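Local coordinates for malate dehydrogenase (Entamoeba histolytica, PDB 3I0P), which probably catalyses the NAD-dependent interconversion of malate and oxaloacetate, at residues 174-179 with 323-328. Residues are numbered along the deposited sequence; the frame is centred on the assembly and turned at random.
With NAD (nicotinamide-adenine-dinucleotide), chain B.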
loop_
_atom_site.group_PDB
_atom_site.type_symbol
_atom_site.label_atom_id
_atom_site.label_comp_id
_atom_site.label_asym_id
_atom_site.label_seq_id
_atom_site.Cartn_x
_atom_site.Cartn_y
_atom_site.Cartn_z
ATOM N N GLU A 174 17.333 -7.338 12.826
ATOM C CA GLU A 174 17.386 -8.777 12.699
ATOM C C GLU A 174 18.330 -9.171 11.554
ATOM O O GLU A 174 18.972 -8.305 10.954
ATOM C CB GLU A 174 15.979 -9.313 12.474
ATOM C CG GLU A 174 14.987 -8.802 13.491
ATOM C CD GLU A 174 13.629 -9.435 13.344
ATOM O OE1 GLU A 174 12.980 -9.221 12.294
ATOM O OE2 GLU A 174 13.201 -10.143 14.290
ATOM N N ALA A 175 18.413 -10.469 11.265
ATOM C CA ALA A 175 19.357 -10.997 10.269
ATOM C C ALA A 175 18.903 -10.731 8.833
ATOM O O ALA A 175 19.667 -10.910 7.888
ATOM C CB ALA A 175 19.579 -12.490 10.490
ATOM N N PHE A 176 17.647 -10.319 8.691
ATOM C CA PHE A 176 17.033 -9.980 7.410
ATOM C C PHE A 176 16.208 -8.717 7.614
ATOM O O PHE A 176 15.675 -8.511 8.704
ATOM C CB PHE A 176 16.108 -11.116 6.952
ATOM C CG PHE A 176 15.103 -11.536 7.995
ATOM C CD1 PHE A 176 13.805 -11.039 7.968
ATOM C CD2 PHE A 176 15.467 -12.411 9.025
ATOM C CE1 PHE A 176 12.878 -11.418 8.940
ATOM C CE2 PHE A 176 14.555 -12.788 9.989
ATOM C CZ PHE A 176 13.259 -12.295 9.951
ATOM N N PRO A 177 16.095 -7.865 6.575
ATOM C CA PRO A 177 15.226 -6.685 6.693
ATOM C C PRO A 177 13.754 -7.057 6.595
ATOM O O PRO A 177 13.422 -8.169 6.155
ATOM C CB PRO A 177 15.612 -5.845 5.474
ATOM C CG PRO A 177 16.112 -6.832 4.493
ATOM C CD PRO A 177 16.832 -7.873 5.299
ATOM N N TYR A 178 12.881 -6.147 7.013
ATOM C CA TYR A 178 11.481 -6.259 6.679
ATOM C C TYR A 178 11.402 -6.107 5.171
ATOM O O TYR A 178 11.998 -5.186 4.597
ATOM C CB TYR A 178 10.688 -5.148 7.370
ATOM C CG TYR A 178 9.272 -4.926 6.850
ATOM C CD1 TYR A 178 8.169 -5.363 7.577
ATOM C CD2 TYR A 178 9.041 -4.246 5.655
ATOM C CE1 TYR A 178 6.874 -5.146 7.109
ATOM C CE2 TYR A 178 7.759 -4.030 5.186
ATOM C CZ TYR A 178 6.681 -4.477 5.912
ATOM O OH TYR A 178 5.407 -4.260 5.443
ATOM N N CYS A 179 10.687 -7.011 4.519
ATOM C CA CYS A 179 10.490 -6.893 3.091
ATOM C C CYS A 179 9.156 -7.440 2.669
ATOM O O CYS A 179 9.009 -8.653 2.465
ATOM C CB CYS A 179 11.590 -7.607 2.309
ATOM S SG CYS A 179 11.508 -7.238 0.544
ATOM N N ILE A 323 4.014 -17.103 13.943
ATOM C CA ILE A 323 3.645 -15.910 13.209
ATOM C C ILE A 323 4.909 -15.424 12.491
ATOM O O ILE A 323 5.997 -15.442 13.061
ATOM C CB ILE A 323 3.068 -14.831 14.172
ATOM C CG1 ILE A 323 1.732 -15.316 14.757
ATOM C CG2 ILE A 323 2.916 -13.466 13.479
ATOM C CD1 ILE A 323 1.227 -14.538 15.970
ATOM N N TYR A 324 4.761 -15.027 11.230
ATOM C CA TYR A 324 5.886 -14.513 10.450
ATOM C C TYR A 324 5.792 -12.992 10.277
ATOM O O TYR A 324 4.756 -12.375 10.546
ATOM C CB TYR A 324 5.949 -15.188 9.073
ATOM C CG TYR A 324 5.998 -16.701 9.098
ATOM C CD1 TYR A 324 7.178 -17.386 8.812
ATOM C CD2 TYR A 324 4.859 -17.455 9.399
ATOM C CE1 TYR A 324 7.228 -18.777 8.836
ATOM C CE2 TYR A 324 4.898 -18.849 9.417
ATOM C CZ TYR A 324 6.086 -19.500 9.134
ATOM O OH TYR A 324 6.129 -20.876 9.154
ATOM N N THR A 325 6.888 -12.389 9.841
ATOM C CA THR A 325 6.858 -11.008 9.395
ATOM C C THR A 325 7.417 -10.924 7.962
ATOM O O THR A 325 8.070 -11.861 7.479
ATOM C CB THR A 325 7.623 -10.063 10.351
ATOM O OG1 THR A 325 8.998 -10.433 10.379
ATOM C CG2 THR A 325 7.056 -10.125 11.765
ATOM N N ALA A 326 7.141 -9.811 7.284
ATOM C CA ALA A 326 7.558 -9.615 5.904
ATOM C C ALA A 326 9.022 -9.983 5.714
ATOM O O ALA A 326 9.902 -9.433 6.381
ATOM C CB ALA A 326 7.309 -8.181 5.482
ATOM N N GLY A 327 9.274 -10.935 4.823
ATOM C CA GLY A 327 10.637 -11.301 4.456
ATOM C C GLY A 327 11.284 -12.411 5.268
ATOM O O GLY A 327 12.426 -12.781 4.997
ATOM N N GLU A 328 10.559 -12.941 6.254
ATOM C CA GLU A 328 11.078 -13.991 7.151
ATOM C C GLU A 328 11.167 -15.323 6.417
ATOM O O GLU A 328 12.228 -15.952 6.394
ATOM C CB GLU A 328 10.203 -14.118 8.411
ATOM C CG GLU A 328 10.756 -15.011 9.506
ATOM C CD GLU A 328 9.978 -14.889 10.821
ATOM O OE1 GLU A 328 8.899 -14.240 10.807
ATOM O OE2 GLU A 328 10.445 -15.428 11.869
HETATM P PA NAD B . 2.935 -13.836 -1.816
HETATM O O1A NAD B . 3.859 -15.020 -1.963
HETATM O O2A NAD B . 1.467 -14.089 -1.691
HETATM O O5B NAD B . 3.452 -13.020 -0.531
HETATM C C5B NAD B . 4.844 -12.677 -0.410
HETATM C C4B NAD B . 5.096 -11.619 0.674
HETATM O O4B NAD B . 4.267 -11.824 1.825
HETATM C C3B NAD B . 6.516 -11.658 1.200
HETATM O O3B NAD B . 6.887 -10.328 1.598
HETATM C C2B NAD B . 6.427 -12.560 2.412
HETATM O O2B NAD B . 7.457 -12.274 3.359
HETATM C C1B NAD B . 5.064 -12.191 2.962
HETATM N N9A NAD B . 4.383 -13.272 3.732
HETATM C C8A NAD B . 3.987 -14.469 3.273
HETATM N N7A NAD B . 3.383 -15.133 4.282
HETATM C C5A NAD B . 3.394 -14.337 5.376
HETATM C C6A NAD B . 2.929 -14.466 6.690
HETATM N N6A NAD B . 2.308 -15.596 7.107
HETATM N N1A NAD B . 3.111 -13.451 7.568
HETATM C C2A NAD B . 3.727 -12.322 7.192
HETATM N N3A NAD B . 4.176 -12.171 5.939
HETATM C C4A NAD B . 4.024 -13.163 5.017
HETATM O O3 NAD B . 3.203 -12.743 -2.990
HETATM P PN NAD B . 2.874 -12.856 -4.581
HETATM O O1N NAD B . 1.822 -11.820 -4.893
HETATM O O2N NAD B . 2.669 -14.298 -4.977
HETATM O O5D NAD B . 4.236 -12.380 -5.278
HETATM C C5D NAD B . 5.343 -13.274 -5.423
HETATM C C4D NAD B . 6.446 -12.625 -6.255
HETATM O O4D NAD B . 5.983 -12.364 -7.583
HETATM C C3D NAD B . 6.887 -11.284 -5.684
HETATM O O3D NAD B . 8.306 -11.338 -5.481
HETATM C C2D NAD B . 6.472 -10.241 -6.721
HETATM O O2D NAD B . 7.377 -9.136 -6.891
HETATM C C1D NAD B . 6.437 -11.067 -7.988
HETATM N N1N NAD B . 5.589 -10.464 -9.013
HETATM C C2N NAD B . 6.188 -9.805 -10.030
HETATM C C3N NAD B . 5.418 -9.212 -11.035
HETATM C C7N NAD B . 6.066 -8.473 -12.172
HETATM O O7N NAD B . 5.354 -7.973 -13.034
HETATM N N7N NAD B . 7.393 -8.380 -12.219
HETATM C C4N NAD B . 4.026 -9.312 -10.973
HETATM C C5N NAD B . 3.432 -9.992 -9.904
HETATM C C6N NAD B . 4.245 -10.567 -8.929
#
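Cys179 N donates to Ala326 O across 3.2 Å, where the start of strand 178-182 meets the type II turn Thr325-Glu328 that leads into helix 328-340. The N-H points almost straight at the oxygen (165°), yet the donor stands well above the carbonyl plane, and Tyr178 CA adds a CH-O contact to the same oxygen. Ala326 CB lies over one face of the Tyr178 ring, displaced toward the rim, with CE1 its nearest ring atom at 3.5 Å. With CG anti to the backbone N (chi1 166°), the tyrosine reaches to the second subunit, where its OH bonds to Cys249 O. Phe176 works the other end of the turn: CD1 comes to 3.7 Å from Gly327 O, while CE1 rests on Glu328 CA and CB, and CZ reaches Glu328 CG at 3.7 Å.

Together the strand end and the turn form part of the NAD pocket, at the adenosine ribose. Gly327 N, at the N-cap of helix 328-340, gives a straight hydrogen bond of 2.7 Å to NAD O2B, and NAD O3B makes a weak one to Cys179 O, so each ribose hydroxyl meets a different segment. A positive phi of 91° at Gly327 suits the third position of a type II turn.

The turn is closed by Glu328 N to Thr325 O, and again from the side-chain end: the extended Glu328 brings OE1 back to Thr325 N at 2.9 Å. That carboxylate also forms salt bridges with Arg312 through OE1 and Arg322 through OE2, and Arg312 in turn pairs with Glu174, tying both segments to helix 297-312.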